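PDB 5NNO: aldehyde dehydrogenase from Trypanosoma brucei, which probably oxidises aldehydes to carboxylic acids with NAD+ as hydride acceptor, and is held here with NAD and a benzoxaborole-bearing benzaldehyde. Local coordinates for residues 147-152 / 177-182; 122-127 / 197-202; 78-83 / 134-139; 41-46 / 141-146. All coordinates share one frame; numbering follows the deposited sequence. Where two conformers were deposited one is given.

In the fold
Interactions 1 and 2 lie in one mixed sheet, on parallel strand pairs: strand 110-124 pairs with strand 147-151 and with 196-200, so the two contacts are side by side, joined by backbone bonds of Val123 with Val149 and Lys151, and both end on NAD. Interactions 3 and 4 are helix contacts without a direct hydrogen bond across them. Both use helix 132-143, which lies on the sheet through Ile134, Pro137 and Leu138. Interaction 3 joins it to helix 69-89 near the ligand and contains a buried carboxylate with a possible water bridge, whereas interaction 4 joins it to helix 36-52 through aliphatic carbons alone. All are largely buried, with Val42 (interaction 4) and Ile178 (interaction 1) partly exposed.

Interaction 1 of 4, residues 147-152 / 177-182; sequences TAVIKP and GIVNGG. With NAD (nicotinamide-adenine-dinucleotide), chain C.
Lys151 lies across Val179 and ends on the carbonyl of Gly181, the two side chains crossing obliquely. The lysine is bent at chi2 (-60°) and again at chi3, which folds it along segment 177-182. CG sits 4.0 Å from Val179 CG1, and CD passes 3.4 Å from Val179 O. NZ meets Gly181 O at 2.8 Å, nearly along the C=O axis. NZ also bonds Pro152 O from above that carbonyl plane. On the cofactor side it reaches both hydroxyls of the adenosine ribose, O2B of NAD at 2.9 Å and O3B at 3.2 Å.

Behind the lysine, strands 147-151 and 176-178 run parallel as neighbours in a beta-alpha-beta unit, the crossover being made by helix 157-170. Gly177 N bonds Ala148 O, Ile150 N bonds Gly177 O, and Val179 N bonds Ile150 O. Val149 places CG1 anti to its own N, where it meets Val179 CG2 at 4.0 Å. On the other face, where helix 157-170 covers Ile150, Ile150 CG1 packs against Ile178 CG1 at 4.2 Å. Farther on, the Pro152 ring meets the Asn180 side chain at about a right angle, with OD1 3.6 Å from Pro152 CG; Thr164 holds the amide nitrogen of Asn180.

If NZ is protonated, as is likely, its three protons are shared among four oxygens, two carbonyls and two ribose hydroxyls, O3B itself donating to Gly125 O. The backbone carbonyls fix the direction of the lysine, and a charged NZ would probably polarise the ribose hydroxyls, close to Glu154, which also bonds NAD.

Interaction 2 of 4, residues 122-127 / 197-202; sequences LVIGTW and ILYTGS. With NAD (nicotinamide-adenine-dinucleotide), chain C.
Ile124 lies against the ring edge of Tyr199 at the end of two paired parallel strands, 110-124 and 196-200, in the Rossmann-like sheet that carries NAD. From the backbone outward, its CB is 3.9 Å from Tyr199 CD1. With chi1 at -68° the CG2 branch is anti to the backbone N, and this methyl makes the closest approach to the ring, 3.6 Å from Tyr199 CD1, while also lying 3.6 Å from NAD O3B. The other branch turns back along the sheet: CG1 packs on Lys151, and CD1 ends 4.4 Å from Ile197 CG2; the side chain also touches Leu190 of helix 183-190.

The backbones are joined by Leu198 N to Leu122 O and Ile124 N to Leu198 O, then by a weak bond from Thr200 N to Ile124 O where the strands begin to part. NAD lies over this end. Its O3B hydroxyl donates to Gly125 O at 2.8 Å, and Trp127 NE1 bonds phosphate oxygen O2N, although the modelled length is too short to be trusted. The edge of the Tyr199 ring also meets the ribose oxygen O4B, and its OH donates to a lone pair of Ser202 O in the carbonyl plane. Thr126 and Thr200 meet through their CG2 methyls, 3.6 Å apart; both methyls also touch the nicotinamide ring, that of Thr200 at C4N, the hydride-accepting carbon. Between the parting strands a water donates to Ile124 O at 2.6 Å and accepts from Thr200 OG1 at 2.8 Å.

Interaction 3 of 4, residues 78-83 / 134-139; sequences LPLRNE and ILQPLL. With 92N (4-[(1-oxidanyl-3~{H}-2,1-benzoxaborol-5-yl)oxy]benzaldehyde), chain D.
Leu80 pushes its CD2 methyl against the backbone of Gln136, where two nearly parallel helices, segments 78-83 and 134-139, pack with axes 10.1 Å apart; the second helix lies against the Rossmann-like sheet of the NAD-binding domain. Leu80 has CG beside its backbone N (chi1 -72°) and an extended chi2. That carries CD2 to 3.5 Å from Gln136 N and 3.6 Å from Gln136 CB, while CD1 meets Leu135 CD1 at 4.1 Å, the two leucines crossing at about a right angle.

Glu83 behaves differently. CG starts anti to the backbone N, then the chain bends at chi2 (79°), and its aliphatic part slants across Leu139, with CG 3.8 Å from Leu139 CD1. Glu83 crosses the extended Gln136 at about a right angle, with the carboxylate and amide planes 85° apart and no direct hydrogen bond. Gly446 N bonds OE2; a water modelled between Glu83 OE2 and Gln136 O would bridge them, although its distance to OE2 is too short to be trusted. Arg81 leaves its backbone away from helix 132-143, and its NH1 bonds Leu488 O of the second subunit. Second in its segment, Pro79 faces the benzoxaborole ligand, with CG 3.5 Å from C7 of 92N.

Interaction 4 of 4, residues 41-46 / 141-146; sequences QVLRSL and ALAAGN
Leu142 drives its CD1 methyl into helix 36-52, touching Val42 CG1 and Leu46 CD1 at 3.7 Å each. It crosses both side chains at about a right angle, so a single methyl meets two neighbours one turn apart on the helix. CG of Leu142 stands anti to its carbonyl carbon (chi1 -66°), which turns the isobutyl group toward that helix. This is the tight part. Beside it the fit is looser: Leu43 CD1 is 4.1 Å from Ala143 CB, and Leu43 CD2 only comes within 4.5 Å of Leu142 CB; Leu43 also packs on Leu139, Leu87 and Ile88.

The chain leaves helix 132-143 here in a Schellman motif: Asn146 N bonds Ala141 O, Gly145 N makes a weak bond to Leu142 O, and Gly145 takes a positive phi (77°). Asn146 ND2 reinforces the turn by donating to a lone pair of Ala141 O at 3.0 Å, in the carbonyl plane, so that one oxygen takes two N-H groups. The amide's OD1 accepts from the backbone N of Leu118 and Gly119. On the solvent side, Val42 is partly exposed, and Gln41 and Arg44 project from the outer surface of helix 36-52.

Interaction 1 of 4, residues 147-152 / 177-182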
# COMPACT_ATOMS: atom_id res chain seq x y z
N THR A 147 -7.29 17.09 2.70
CA THR A 147 -7.13 18.25 1.82
C THR A 147 -6.14 17.82 0.74
O THR A 147 -5.48 16.78 0.88
CB THR A 147 -6.63 19.51 2.56
OG1 THR A 147 -5.29 19.33 3.00
CG2 THR A 147 -7.51 19.84 3.73
N ALA A 148 -6.03 18.60 -0.34
CA ALA A 148 -5.34 18.11 -1.58
C ALA A 148 -4.54 19.16 -2.36
O ALA A 148 -4.82 20.35 -2.30
CB ALA A 148 -6.34 17.41 -2.49
N VAL A 149 -3.50 18.69 -3.04
CA VAL A 149 -2.77 19.48 -4.04
C VAL A 149 -2.79 18.68 -5.32
O VAL A 149 -2.64 17.44 -5.30
CB VAL A 149 -1.32 19.80 -3.62
CG1 VAL A 149 -0.61 20.65 -4.66
CG2 VAL A 149 -1.30 20.53 -2.27
N ILE A 150 -3.03 19.38 -6.44
CA ILE A 150 -3.12 18.74 -7.75
C ILE A 150 -2.09 19.33 -8.69
O ILE A 150 -1.85 20.54 -8.68
CB ILE A 150 -4.53 18.81 -8.36
CG1 ILE A 150 -4.86 20.22 -8.91
CG2 ILE A 150 -5.55 18.33 -7.33
CD1 ILE A 150 -6.27 20.39 -9.43
N LYS A 151 -1.48 18.46 -9.50
CA LYS A 151 -0.47 18.87 -10.46
C LYS A 151 -0.92 18.39 -11.84
O LYS A 151 -0.70 17.24 -12.19
CB LYS A 151 0.89 18.29 -10.05
CG LYS A 151 2.09 19.17 -10.40
CD LYS A 151 2.23 19.46 -11.88
CE LYS A 151 2.54 18.22 -12.69
NZ LYS A 151 2.68 18.63 -14.11
N PRO A 152 -1.58 19.27 -12.62
CA PRO A 152 -1.98 18.88 -13.99
C PRO A 152 -0.83 18.67 -14.95
O PRO A 152 0.18 19.37 -14.89
CB PRO A 152 -2.86 20.06 -14.47
CG PRO A 152 -3.33 20.72 -13.20
CD PRO A 152 -2.19 20.56 -12.22
N GLY A 177 -5.24 22.75 -3.54
CA GLY A 177 -4.19 23.63 -4.09
C GLY A 177 -3.84 23.26 -5.54
O GLY A 177 -4.02 22.11 -5.92
N ILE A 178 -3.34 24.23 -6.32
CA ILE A 178 -2.92 23.97 -7.71
C ILE A 178 -1.47 24.35 -7.97
O ILE A 178 -1.07 25.45 -7.66
CB ILE A 178 -3.81 24.68 -8.77
CG1 ILE A 178 -5.29 24.41 -8.50
CG2 ILE A 178 -3.42 24.20 -10.18
CD1 ILE A 178 -6.23 25.18 -9.40
N VAL A 179 -0.72 23.43 -8.59
CA VAL A 179 0.67 23.65 -9.02
C VAL A 179 0.76 23.31 -10.50
O VAL A 179 0.49 22.18 -10.87
CB VAL A 179 1.64 22.72 -8.22
CG1 VAL A 179 3.04 22.72 -8.83
CG2 VAL A 179 1.70 23.16 -6.76
N ASN A 180 1.17 24.26 -11.35
CA ASN A 180 1.34 23.99 -12.81
C ASN A 180 2.81 24.09 -13.22
O ASN A 180 3.59 24.88 -12.67
CB ASN A 180 0.48 24.92 -13.68
CG ASN A 180 -0.97 24.43 -13.87
OD1 ASN A 180 -1.21 23.33 -14.37
ND2 ASN A 180 -1.93 25.25 -13.46
N GLY A 181 3.17 23.29 -14.22
CA GLY A 181 4.53 23.20 -14.75
C GLY A 181 4.91 21.77 -15.07
O GLY A 181 4.13 20.85 -14.85
N GLY A 182 6.12 21.61 -15.61
CA GLY A 182 6.63 20.32 -16.07
C GLY A 182 7.56 19.70 -15.04
O GLY A 182 7.18 19.54 -13.87
PA NAD C . 4.24 11.80 -18.34
O1A NAD C . 5.69 11.64 -18.76
O2A NAD C . 3.36 12.91 -18.88
O5B NAD C . 4.24 11.89 -16.73
C5B NAD C . 3.08 12.21 -15.95
C4B NAD C . 3.37 13.34 -14.95
O4B NAD C . 4.72 13.23 -14.48
C3B NAD C . 3.18 14.75 -15.52
O3B NAD C . 2.35 15.54 -14.66
C2B NAD C . 4.58 15.34 -15.58
O2B NAD C . 4.59 16.73 -15.25
C1B NAD C . 5.35 14.51 -14.55
N9A NAD C . 6.80 14.36 -14.83
C8A NAD C . 7.42 14.13 -16.01
N7A NAD C . 8.78 14.08 -15.83
C5A NAD C . 9.01 14.28 -14.52
C6A NAD C . 10.19 14.35 -13.63
N6A NAD C . 11.42 14.19 -14.14
N1A NAD C . 10.02 14.58 -12.31
C2A NAD C . 8.79 14.74 -11.78
N3A NAD C . 7.67 14.69 -12.53
C4A NAD C . 7.71 14.46 -13.87
O3 NAD C . 3.53 10.40 -18.69
PN NAD C . 3.59 9.86 -20.20
O1N NAD C . 4.96 9.27 -20.47
O2N NAD C . 3.11 10.94 -21.13
O5D NAD C . 2.55 8.64 -20.10
C5D NAD C . 3.15 7.42 -19.67
C4D NAD C . 2.21 6.37 -19.15
O4D NAD C . 1.10 6.82 -18.38
C3D NAD C . 1.61 5.59 -20.29
O3D NAD C . 2.55 4.59 -20.67
C2D NAD C . 0.34 5.04 -19.68
O2D NAD C . 0.36 3.62 -19.67
C1D NAD C . 0.29 5.65 -18.26
N1N NAD C . -1.08 5.91 -17.85
C2N NAD C . -1.66 5.16 -16.89
C3N NAD C . -2.99 5.38 -16.51
C7N NAD C . -3.68 4.58 -15.44
O7N NAD C . -4.54 5.12 -14.78
N7N NAD C . -3.35 3.30 -15.23
C4N NAD C . -3.70 6.39 -17.14
C5N NAD C . -3.09 7.15 -18.12
C6N NAD C . -1.77 6.89 -18.47

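Interaction 2 of 4, residues 122-127 / 197-202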
# COMPACT_ATOMS: atom_id res chain seq x y z
N LEU A 122 -1.24 14.53 -2.55
CA LEU A 122 -0.79 15.06 -3.86
C LEU A 122 -1.25 14.19 -5.02
O LEU A 122 -1.01 12.97 -5.03
CB LEU A 122 0.73 15.18 -3.96
CG LEU A 122 1.28 15.66 -5.32
CD1 LEU A 122 0.89 17.11 -5.58
CD2 LEU A 122 2.80 15.52 -5.41
N VAL A 123 -1.86 14.81 -6.03
CA VAL A 123 -2.27 14.12 -7.25
C VAL A 123 -1.42 14.70 -8.33
O VAL A 123 -1.39 15.92 -8.52
CB VAL A 123 -3.75 14.34 -7.55
CG1 VAL A 123 -4.13 13.61 -8.83
CG2 VAL A 123 -4.58 13.83 -6.39
N ILE A 124 -0.67 13.82 -8.99
CA ILE A 124 0.06 14.18 -10.18
C ILE A 124 -0.69 13.50 -11.34
O ILE A 124 -1.05 12.31 -11.27
CB ILE A 124 1.52 13.74 -10.09
CG1 ILE A 124 2.25 14.58 -9.01
CG2 ILE A 124 2.22 13.87 -11.43
CD1 ILE A 124 3.52 13.94 -8.49
N GLY A 125 -0.94 14.27 -12.40
CA GLY A 125 -1.83 13.86 -13.47
C GLY A 125 -1.08 13.63 -14.76
O GLY A 125 0.17 13.76 -14.83
N THR A 126 -1.84 13.26 -15.78
CA THR A 126 -1.28 12.96 -17.07
C THR A 126 -2.19 13.47 -18.17
O THR A 126 -3.37 13.77 -17.95
CB THR A 126 -1.02 11.48 -17.24
OG1 THR A 126 -0.19 11.27 -18.39
CG2 THR A 126 -2.33 10.68 -17.30
N TRP A 127 -1.61 13.53 -19.35
CA TRP A 127 -2.18 14.30 -20.47
C TRP A 127 -3.31 13.66 -21.26
O TRP A 127 -4.16 14.38 -21.73
CB TRP A 127 -1.07 14.80 -21.40
CG TRP A 127 -0.19 13.73 -21.90
CD1 TRP A 127 1.00 13.35 -21.38
CD2 TRP A 127 -0.44 12.89 -23.03
NE1 TRP A 127 1.51 12.31 -22.11
CE2 TRP A 127 0.65 12.01 -23.14
CE3 TRP A 127 -1.48 12.80 -23.95
CZ2 TRP A 127 0.74 11.04 -24.15
CZ3 TRP A 127 -1.41 11.82 -24.94
CH2 TRP A 127 -0.30 10.95 -25.03
N ILE A 197 0.64 10.20 -2.03
CA ILE A 197 0.80 10.68 -3.39
C ILE A 197 0.08 9.69 -4.28
O ILE A 197 0.24 8.47 -4.13
CB ILE A 197 2.27 10.80 -3.86
CG1 ILE A 197 3.00 11.86 -3.07
CG2 ILE A 197 2.33 11.15 -5.36
CD1 ILE A 197 4.51 11.78 -3.21
N LEU A 198 -0.73 10.21 -5.21
CA LEU A 198 -1.25 9.40 -6.29
C LEU A 198 -0.66 9.91 -7.60
O LEU A 198 -0.80 11.09 -7.95
CB LEU A 198 -2.78 9.40 -6.34
CG LEU A 198 -3.34 8.31 -7.29
CD1 LEU A 198 -4.76 7.93 -6.90
CD2 LEU A 198 -3.27 8.67 -8.77
N TYR A 199 -0.00 9.01 -8.31
CA TYR A 199 0.68 9.37 -9.53
C TYR A 199 0.18 8.50 -10.67
O TYR A 199 0.05 7.29 -10.51
CB TYR A 199 2.18 9.29 -9.36
CG TYR A 199 2.96 9.27 -10.63
CD1 TYR A 199 3.20 10.42 -11.35
CD2 TYR A 199 3.43 8.07 -11.14
CE1 TYR A 199 3.90 10.40 -12.53
CE2 TYR A 199 4.15 8.03 -12.33
CZ TYR A 199 4.39 9.21 -13.01
OH TYR A 199 5.10 9.15 -14.21
N THR A 200 -0.10 9.15 -11.80
CA THR A 200 -0.37 8.48 -13.04
C THR A 200 0.69 8.96 -14.01
O THR A 200 1.02 10.14 -14.02
CB THR A 200 -1.79 8.83 -13.53
OG1 THR A 200 -2.74 8.48 -12.52
CG2 THR A 200 -2.12 8.08 -14.81
N GLY A 201 1.23 8.03 -14.80
CA GLY A 201 2.33 8.30 -15.74
C GLY A 201 3.23 7.08 -16.01
O GLY A 201 2.83 5.95 -15.78
N SER A 202 4.43 7.34 -16.50
CA SER A 202 5.38 6.30 -16.85
C SER A 202 6.12 5.72 -15.62
O SER A 202 6.41 6.43 -14.63
CB SER A 202 6.43 6.87 -17.81
OG SER A 202 7.38 7.65 -17.11
PA NAD C . 4.24 11.80 -18.34
O1A NAD C . 5.69 11.64 -18.76
O2A NAD C . 3.36 12.91 -18.88
O5B NAD C . 4.24 11.89 -16.73
C5B NAD C . 3.08 12.21 -15.95
C4B NAD C . 3.37 13.34 -14.95
O4B NAD C . 4.72 13.23 -14.48
C3B NAD C . 3.18 14.75 -15.52
O3B NAD C . 2.35 15.54 -14.66
C2B NAD C . 4.58 15.34 -15.58
O2B NAD C . 4.59 16.73 -15.25
C1B NAD C . 5.35 14.51 -14.55
N9A NAD C . 6.80 14.36 -14.83
C8A NAD C . 7.42 14.13 -16.01
N7A NAD C . 8.78 14.08 -15.83
C5A NAD C . 9.01 14.28 -14.52
C6A NAD C . 10.19 14.35 -13.63
N6A NAD C . 11.42 14.19 -14.14
N1A NAD C . 10.02 14.58 -12.31
C2A NAD C . 8.79 14.74 -11.78
N3A NAD C . 7.67 14.69 -12.53
C4A NAD C . 7.71 14.46 -13.87
O3 NAD C . 3.53 10.40 -18.69
PN NAD C . 3.59 9.86 -20.20
O1N NAD C . 4.96 9.27 -20.47
O2N NAD C . 3.11 10.94 -21.13
O5D NAD C . 2.55 8.64 -20.10
C5D NAD C . 3.15 7.42 -19.67
C4D NAD C . 2.21 6.37 -19.15
O4D NAD C . 1.10 6.82 -18.38
C3D NAD C . 1.61 5.59 -20.29
O3D NAD C . 2.55 4.59 -20.67
C2D NAD C . 0.34 5.04 -19.68
O2D NAD C . 0.36 3.62 -19.67
C1D NAD C . 0.29 5.65 -18.26
N1N NAD C . -1.08 5.91 -17.85
C2N NAD C . -1.66 5.16 -16.89
C3N NAD C . -2.99 5.38 -16.51
C7N NAD C . -3.68 4.58 -15.44
O7N NAD C . -4.54 5.12 -14.78
N7N NAD C . -3.35 3.30 -15.23
C4N NAD C . -3.70 6.39 -17.14
C5N NAD C . -3.09 7.15 -18.12
C6N NAD C . -1.77 6.89 -18.47
O HOH W 1 -3.32 11.03 -11.47

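Interaction 3 of 4, residues 78-83 / 134-139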
# COMPACT_ATOMS: atom_id res chain seq x y z
N LEU A 78 -18.88 11.67 -17.96
CA LEU A 78 -19.87 10.84 -17.26
C LEU A 78 -19.29 9.95 -16.18
O LEU A 78 -19.94 9.76 -15.16
CB LEU A 78 -20.71 9.98 -18.22
CG LEU A 78 -21.70 10.66 -19.15
CD1 LEU A 78 -22.28 9.59 -20.06
CD2 LEU A 78 -22.80 11.35 -18.37
N PRO A 79 -18.09 9.36 -16.40
CA PRO A 79 -17.39 8.65 -15.30
C PRO A 79 -17.09 9.51 -14.05
O PRO A 79 -17.15 9.00 -12.94
CB PRO A 79 -16.09 8.17 -15.96
CG PRO A 79 -16.46 8.01 -17.40
CD PRO A 79 -17.44 9.11 -17.70
N LEU A 80 -16.79 10.80 -14.25
CA LEU A 80 -16.61 11.77 -13.16
C LEU A 80 -17.89 12.20 -12.51
O LEU A 80 -17.88 12.58 -11.34
CB LEU A 80 -15.88 13.02 -13.64
CG LEU A 80 -14.39 12.88 -13.96
CD1 LEU A 80 -13.90 14.22 -14.45
CD2 LEU A 80 -13.57 12.41 -12.76
N ARG A 81 -18.99 12.23 -13.24
CA ARG A 81 -20.29 12.46 -12.62
C ARG A 81 -20.70 11.27 -11.75
O ARG A 81 -21.16 11.45 -10.62
CB ARG A 81 -21.37 12.71 -13.67
CG ARG A 81 -22.73 12.83 -12.99
CD ARG A 81 -23.85 13.14 -13.94
NE ARG A 81 -24.31 11.96 -14.67
CZ ARG A 81 -25.03 12.00 -15.78
NH1 ARG A 81 -25.42 13.17 -16.29
NH2 ARG A 81 -25.38 10.87 -16.38
N ASN A 82 -20.57 10.06 -12.31
CA ASN A 82 -20.89 8.81 -11.59
C ASN A 82 -20.05 8.62 -10.32
O ASN A 82 -20.54 8.10 -9.33
CB ASN A 82 -20.72 7.60 -12.50
CG ASN A 82 -21.74 7.58 -13.62
OD1 ASN A 82 -22.87 8.06 -13.47
ND2 ASN A 82 -21.34 7.04 -14.77
N GLU A 83 -18.79 9.05 -10.37
CA GLU A 83 -17.90 8.99 -9.22
C GLU A 83 -18.37 9.96 -8.12
O GLU A 83 -18.45 9.57 -6.96
CB GLU A 83 -16.45 9.30 -9.62
CG GLU A 83 -15.41 9.06 -8.53
CD GLU A 83 -15.01 7.60 -8.34
OE1 GLU A 83 -15.67 6.68 -8.90
OE2 GLU A 83 -14.03 7.35 -7.62
N ILE A 134 -7.11 13.74 -13.21
CA ILE A 134 -6.76 14.73 -12.18
C ILE A 134 -7.88 14.86 -11.13
O ILE A 134 -7.59 14.89 -9.92
CB ILE A 134 -6.33 16.09 -12.84
CG1 ILE A 134 -5.40 16.87 -11.91
CG2 ILE A 134 -7.50 16.96 -13.30
CD1 ILE A 134 -3.95 16.48 -12.10
N LEU A 135 -9.15 14.88 -11.58
CA LEU A 135 -10.30 15.01 -10.67
C LEU A 135 -10.78 13.71 -10.02
O LEU A 135 -11.22 13.73 -8.88
CB LEU A 135 -11.49 15.69 -11.38
CG LEU A 135 -11.34 17.12 -11.90
CD1 LEU A 135 -12.69 17.61 -12.42
CD2 LEU A 135 -10.83 18.05 -10.82
N GLN A 136 -10.74 12.58 -10.72
CA GLN A 136 -11.22 11.32 -10.11
C GLN A 136 -10.42 10.90 -8.84
O GLN A 136 -11.01 10.40 -7.86
CB GLN A 136 -11.24 10.20 -11.14
CG GLN A 136 -11.86 8.90 -10.68
CD GLN A 136 -12.05 7.92 -11.83
OE1 GLN A 136 -12.87 7.01 -11.75
NE2 GLN A 136 -11.30 8.11 -12.92
N PRO A 137 -9.09 11.07 -8.87
CA PRO A 137 -8.29 10.98 -7.66
C PRO A 137 -8.68 12.00 -6.58
O PRO A 137 -8.83 11.63 -5.42
CB PRO A 137 -6.88 11.26 -8.18
CG PRO A 137 -6.86 10.72 -9.54
CD PRO A 137 -8.22 11.04 -10.07
N LEU A 138 -8.89 13.24 -7.00
CA LEU A 138 -9.28 14.33 -6.13
C LEU A 138 -10.55 14.09 -5.35
O LEU A 138 -10.62 14.38 -4.16
CB LEU A 138 -9.45 15.62 -6.94
CG LEU A 138 -9.58 16.88 -6.10
CD1 LEU A 138 -8.27 17.14 -5.38
CD2 LEU A 138 -9.97 18.06 -6.97
N LEU A 139 -11.57 13.58 -6.03
CA LEU A 139 -12.86 13.26 -5.39
C LEU A 139 -12.64 12.26 -4.26
O LEU A 139 -13.28 12.36 -3.22
CB LEU A 139 -13.86 12.72 -6.41
CG LEU A 139 -14.17 13.58 -7.66
CD1 LEU A 139 -15.04 12.84 -8.66
CD2 LEU A 139 -14.79 14.91 -7.29
C9 92N D . -14.84 3.16 -21.39
C7 92N D . -15.45 4.78 -18.12
C3 92N D . -10.12 5.76 -19.61
C4 92N D . -10.68 5.42 -18.38
C5 92N D . -13.12 5.12 -18.54
C6 92N D . -14.22 5.29 -17.73
C1 92N D . -7.94 5.04 -18.82
C2 92N D . -8.76 5.58 -19.81
C11 92N D . -13.23 4.42 -19.74
C12 92N D . -9.89 4.86 -17.39
O 92N D . -5.88 5.15 -20.04
C 92N D . -6.49 4.88 -19.03
C13 92N D . -8.54 4.68 -17.61
O1 92N D . -11.99 5.78 -18.06
C10 92N D . -14.46 3.91 -20.15
C8 92N D . -15.59 4.09 -19.33
O3 92N D . -16.26 2.87 -21.27
B 92N D . -16.76 3.38 -20.08
O2 92N D . -18.04 3.23 -19.70
O HOH W 2 -12.15 8.44 -6.51

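Interaction 4 of 4, residues 41-46 / 141-146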
# COMPACT_ATOMS: atom_id res chain seq x y z
N GLN A 41 -20.60 18.98 0.56
CA GLN A 41 -20.61 20.30 -0.10
C GLN A 41 -19.51 20.38 -1.15
O GLN A 41 -19.77 20.81 -2.27
CB GLN A 41 -20.38 21.44 0.90
CG GLN A 41 -20.38 22.83 0.28
CD GLN A 41 -21.57 23.01 -0.63
OE1 GLN A 41 -22.72 22.94 -0.15
NE2 GLN A 41 -21.32 23.16 -1.96
N VAL A 42 -18.30 20.01 -0.75
CA VAL A 42 -17.12 20.11 -1.59
C VAL A 42 -17.24 19.15 -2.78
O VAL A 42 -16.95 19.55 -3.90
CB VAL A 42 -15.80 19.94 -0.79
CG1 VAL A 42 -14.62 19.65 -1.69
CG2 VAL A 42 -15.49 21.21 -0.02
N LEU A 43 -17.67 17.90 -2.53
CA LEU A 43 -17.96 16.96 -3.60
C LEU A 43 -19.13 17.46 -4.52
O LEU A 43 -19.09 17.22 -5.71
CB LEU A 43 -18.28 15.56 -3.05
CG LEU A 43 -17.17 14.68 -2.43
CD1 LEU A 43 -17.75 13.34 -2.02
CD2 LEU A 43 -16.02 14.41 -3.35
N ARG A 44 -20.13 18.13 -3.95
CA ARG A 44 -21.17 18.82 -4.73
C ARG A 44 -20.66 20.00 -5.57
O ARG A 44 -21.05 20.15 -6.73
CB ARG A 44 -22.36 19.25 -3.87
CG ARG A 44 -23.34 18.09 -3.61
CD ARG A 44 -24.71 18.54 -3.10
NE ARG A 44 -24.72 19.79 -2.31
CZ ARG A 44 -24.49 19.91 -0.99
NH1 ARG A 44 -24.19 18.86 -0.20
NH2 ARG A 44 -24.57 21.11 -0.42
N SER A 45 -19.77 20.81 -5.00
CA SER A 45 -19.16 21.92 -5.74
C SER A 45 -18.30 21.45 -6.92
O SER A 45 -18.12 22.20 -7.88
CB SER A 45 -18.31 22.79 -4.82
OG SER A 45 -19.07 23.32 -3.74
N LEU A 46 -17.76 20.24 -6.84
CA LEU A 46 -16.98 19.65 -7.93
C LEU A 46 -17.89 18.98 -8.98
O LEU A 46 -17.53 18.91 -10.16
CB LEU A 46 -15.93 18.69 -7.39
CG LEU A 46 -14.75 19.31 -6.61
CD1 LEU A 46 -13.75 18.23 -6.21
CD2 LEU A 46 -14.06 20.39 -7.44
N ALA A 141 -9.67 11.40 -2.45
CA ALA A 141 -8.99 12.15 -1.42
C ALA A 141 -9.91 13.01 -0.54
O ALA A 141 -9.86 12.91 0.68
CB ALA A 141 -7.92 13.01 -2.05
N LEU A 142 -10.76 13.84 -1.14
CA LEU A 142 -11.70 14.73 -0.40
C LEU A 142 -12.87 14.00 0.26
O LEU A 142 -13.40 14.45 1.27
CB LEU A 142 -12.27 15.80 -1.33
CG LEU A 142 -11.28 16.85 -1.88
CD1 LEU A 142 -11.90 17.61 -3.05
CD2 LEU A 142 -10.84 17.82 -0.82
N ALA A 143 -13.28 12.87 -0.32
CA ALA A 143 -14.29 12.01 0.28
C ALA A 143 -13.80 11.36 1.58
O ALA A 143 -14.59 11.05 2.47
CB ALA A 143 -14.73 10.95 -0.71
N ALA A 144 -12.49 11.15 1.68
CA ALA A 144 -11.86 10.53 2.86
C ALA A 144 -11.42 11.54 3.93
O ALA A 144 -10.70 11.18 4.87
CB ALA A 144 -10.67 9.69 2.40
N GLY A 145 -11.83 12.79 3.79
CA GLY A 145 -11.47 13.87 4.72
C GLY A 145 -10.07 14.43 4.58
O GLY A 145 -9.60 15.09 5.48
N ASN A 146 -9.40 14.20 3.45
CA ASN A 146 -8.11 14.86 3.21
C ASN A 146 -8.33 16.26 2.61
O ASN A 146 -9.41 16.59 2.13
CB ASN A 146 -7.23 14.03 2.27
CG ASN A 146 -6.95 12.64 2.80
OD1 ASN A 146 -6.00 12.44 3.57
ND2 ASN A 146 -7.76 11.67 2.37